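Local atomic coordinates of vanadium-dependent bromoperoxidase (Corallina officinalis, PDB entry 1QHB), a protein that uses vanadate and hydrogen peroxide to brominate organic substrates, working as a homododecamer whose subunits each also bind a stabilising calcium ion. Residues Leu95-Asp100 and Pro106-Asp111. Numbering follows the deposited sequence.
Sequences LGPARD and PIWRSD
P97, A98 and R99 meet P106, I107 and W108 where a long loop between helices 87-91 and 111-115 folds back on itself, a hairpin-like contact far from the centre of its own chain. R99 also packs on K364 of a neighbouring subunit, next in sequence to that subunit's calcium ligand D363. Between 95-100 and 106-111 the backbone bond is I107 N to A98 O, 2.9 Å; beside it R99 and P106 form a single bridge, CA to CA 4.2 Å. Proline and tryptophan pack on one flank of it. P97 points CG at a face of the W108 six-membered ring, a CH-pi contact 4.0 Å from the centroid, with CD 3.5 Å from CZ3, while P106 CB also lies above an indole face, nearer the rim. W108 NE1 is held by L118 O. The R99 chain, extended from CG to NE, runs alongside P106 and sets a guanidinium face over the proline ring, with NH1 3.7 Å from P106 CD. NH1 bonds to G104 O and NH2 makes a salt bridge with E119 OE1. Were R99 replaced by alanine, E119 would probably lose this charge partner, G104 O its NH1 donor, and the P106 ring the guanidinium beside it. Beyond the bridge, I107 CD1 comes 3.6 Å from D100 N, and D100 OD2 accepts from the backbone N atoms of E102 and T103. The example illustrates how a long irregular connection can be pinned in hairpin fashion by an isolated beta bridge, with a proline-tryptophan CH-pi contact on its flank.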
ATOM      1  N   LEU A  95     -22.543  41.666  19.694  1.00 22.12           N
ATOM      2  CA  LEU A  95     -23.958  41.410  19.454  1.00 22.17           C
ATOM      3  C   LEU A  95     -24.854  42.443  20.115  1.00 20.15           C
ATOM      4  O   LEU A  95     -24.693  42.602  21.329  1.00 20.96           O
ATOM      5  CB  LEU A  95     -24.278  40.059  20.110  1.00 18.28           C
ATOM      6  CG  LEU A  95     -25.658  39.464  19.934  1.00 22.22           C
ATOM      7  CD1 LEU A  95     -25.913  39.170  18.453  1.00 18.81           C
ATOM      8  CD2 LEU A  95     -25.800  38.181  20.763  1.00 19.76           C
ATOM      9  N   GLY A  96     -25.796  43.056  19.437  1.00 19.80           N
ATOM     10  CA  GLY A  96     -26.704  43.957  20.162  1.00 19.01           C
ATOM     11  C   GLY A  96     -26.151  45.348  20.354  1.00 22.19           C
ATOM     12  O   GLY A  96     -25.020  45.659  20.022  1.00 24.74           O
ATOM     13  N   PRO A  97     -26.979  46.240  20.859  1.00 21.96           N
ATOM     14  CA  PRO A  97     -26.606  47.639  21.058  1.00 22.79           C
ATOM     15  C   PRO A  97     -25.916  47.877  22.381  1.00 24.65           C
ATOM     16  O   PRO A  97     -25.753  47.025  23.275  1.00 24.75           O
ATOM     17  CB  PRO A  97     -27.988  48.305  20.948  1.00 21.34           C
ATOM     18  CG  PRO A  97     -28.781  47.342  21.804  1.00 24.09           C
ATOM     19  CD  PRO A  97     -28.348  45.956  21.365  1.00 21.60           C
ATOM     20  N   ALA A  98     -25.487  49.119  22.579  1.00 28.01           N
ATOM     21  CA  ALA A  98     -24.819  49.552  23.808  1.00 29.04           C
ATOM     22  C   ALA A  98     -25.622  49.172  25.035  1.00 27.66           C
ATOM     23  O   ALA A  98     -26.853  49.276  25.003  1.00 27.79           O
ATOM     24  CB  ALA A  98     -24.634  51.071  23.788  1.00 30.40           C
ATOM     25  N   ARG A  99     -24.969  48.693  26.095  1.00 27.63           N
ATOM     26  CA  ARG A  99     -25.719  48.322  27.303  1.00 30.98           C
ATOM     27  C   ARG A  99     -25.556  49.372  28.396  1.00 35.60           C
ATOM     28  O   ARG A  99     -24.565  50.087  28.535  1.00 35.46           O
ATOM     29  CB  ARG A  99     -25.282  46.935  27.814  1.00 28.81           C
ATOM     30  CG  ARG A  99     -25.677  45.794  26.894  1.00 31.18           C
ATOM     31  CD  ARG A  99     -24.854  44.533  27.120  1.00 27.58           C
ATOM     32  NE  ARG A  99     -25.424  43.435  26.308  1.00 31.48           N
ATOM     33  CZ  ARG A  99     -26.414  42.651  26.724  1.00 28.63           C
ATOM     34  NH1 ARG A  99     -26.919  42.855  27.954  1.00 28.85           N
ATOM     35  NH2 ARG A  99     -26.942  41.649  26.003  1.00 25.72           N
ATOM     36  N   ASP A 100     -26.563  49.557  29.226  1.00 44.91           N
ATOM     37  CA  ASP A 100     -26.622  50.412  30.388  1.00 46.16           C
ATOM     38  C   ASP A 100     -25.768  49.864  31.539  1.00 48.47           C
ATOM     39  O   ASP A 100     -26.027  48.796  32.106  1.00 39.20           O
ATOM     40  CB  ASP A 100     -28.087  50.401  30.874  1.00 55.62           C
ATOM     41  CG  ASP A 100     -28.247  51.209  32.153  1.00 56.66           C
ATOM     42  OD1 ASP A 100     -28.454  52.424  31.974  1.00 51.63           O
ATOM     43  OD2 ASP A 100     -28.145  50.628  33.256  1.00 52.13           O
ATOM     44  N   PRO A 106     -29.527  45.973  27.456  1.00 38.71           N
ATOM     45  CA  PRO A 106     -29.408  46.729  26.229  1.00 35.26           C
ATOM     46  C   PRO A 106     -30.241  47.991  26.284  1.00 33.23           C
ATOM     47  O   PRO A 106     -31.264  48.188  26.934  1.00 38.18           O
ATOM     48  CB  PRO A 106     -29.858  45.786  25.123  1.00 34.86           C
ATOM     49  CG  PRO A 106     -30.047  44.460  25.753  1.00 34.44           C
ATOM     50  CD  PRO A 106     -30.131  44.643  27.233  1.00 35.92           C
ATOM     51  N   ILE A 107     -29.732  49.007  25.564  1.00 25.08           N
ATOM     52  CA  ILE A 107     -30.471  50.255  25.453  1.00 25.71           C
ATOM     53  C   ILE A 107     -31.070  50.266  24.046  1.00 25.64           C
ATOM     54  O   ILE A 107     -30.356  50.286  23.027  1.00 24.66           O
ATOM     55  CB  ILE A 107     -29.617  51.506  25.713  1.00 32.74           C
ATOM     56  CG1 ILE A 107     -29.050  51.407  27.140  1.00 31.06           C
ATOM     57  CG2 ILE A 107     -30.443  52.764  25.529  1.00 20.44           C
ATOM     58  CD1 ILE A 107     -27.922  52.385  27.400  1.00 35.77           C
ATOM     59  N   TRP A 108     -32.389  50.164  23.977  1.00 21.61           N
ATOM     60  CA  TRP A 108     -33.055  50.019  22.699  1.00 20.04           C
ATOM     61  C   TRP A 108     -33.540  51.375  22.226  1.00 20.78           C
ATOM     62  O   TRP A 108     -33.647  52.235  23.115  1.00 23.15           O
ATOM     63  CB  TRP A 108     -34.273  49.089  22.860  1.00 15.11           C
ATOM     64  CG  TRP A 108     -33.878  47.717  23.317  1.00 16.24           C
ATOM     65  CD1 TRP A 108     -34.194  47.128  24.500  1.00 14.63           C
ATOM     66  CD2 TRP A 108     -33.130  46.758  22.567  1.00 15.63           C
ATOM     67  NE1 TRP A 108     -33.646  45.861  24.567  1.00 17.13           N
ATOM     68  CE2 TRP A 108     -33.008  45.612  23.361  1.00 18.50           C
ATOM     69  CE3 TRP A 108     -32.540  46.774  21.300  1.00 17.38           C
ATOM     70  CZ2 TRP A 108     -32.306  44.471  22.949  1.00 15.73           C
ATOM     71  CZ3 TRP A 108     -31.836  45.672  20.889  1.00 14.66           C
ATOM     72  CH2 TRP A 108     -31.728  44.537  21.713  1.00 13.82           C
ATOM     73  N   ARG A 109     -33.923  51.500  20.973  1.00 19.52           N
ATOM     74  CA  ARG A 109     -34.475  52.755  20.487  1.00 18.45           C
ATOM     75  C   ARG A 109     -35.961  52.883  20.821  1.00 24.09           C
ATOM     76  O   ARG A 109     -36.471  53.976  21.123  1.00 25.37           O
ATOM     77  CB  ARG A 109     -34.348  52.838  18.957  1.00 15.42           C
ATOM     78  CG  ARG A 109     -32.886  52.923  18.486  1.00 13.45           C
ATOM     79  CD  ARG A 109     -32.874  52.851  16.940  1.00 22.31           C
ATOM     80  NE  ARG A 109     -31.560  53.324  16.481  1.00 22.39           N
ATOM     81  CZ  ARG A 109     -30.472  52.590  16.307  1.00 29.26           C
ATOM     82  NH1 ARG A 109     -30.518  51.269  16.507  1.00 23.73           N
ATOM     83  NH2 ARG A 109     -29.364  53.201  15.906  1.00 24.28           N
ATOM     84  N   SER A 110     -36.724  51.792  20.693  1.00 23.08           N
ATOM     85  CA  SER A 110     -38.156  51.880  20.915  1.00 20.41           C
ATOM     86  C   SER A 110     -38.588  51.757  22.371  1.00 20.20           C
ATOM     87  O   SER A 110     -37.986  51.109  23.206  1.00 21.46           O
ATOM     88  CB  SER A 110     -38.890  50.833  20.058  1.00 20.17           C
ATOM     89  OG  SER A 110     -38.731  49.541  20.598  1.00 19.90           O
ATOM     90  N   ASP A 111     -39.649  52.525  22.660  1.00 20.55           N
ATOM     91  CA  ASP A 111     -40.292  52.510  23.978  1.00 19.01           C
ATOM     92  C   ASP A 111     -40.770  51.113  24.302  1.00 20.36           C
ATOM     93  O   ASP A 111     -40.518  50.565  25.384  1.00 23.57           O
ATOM     94  CB  ASP A 111     -41.465  53.490  23.956  1.00 29.36           C
ATOM     95  CG  ASP A 111     -41.005  54.944  23.886  1.00 31.55           C
ATOM     96  OD1 ASP A 111     -39.826  55.213  24.212  1.00 32.91           O
ATOM     97  OD2 ASP A 111     -41.810  55.836  23.513  1.00 43.15           O
TER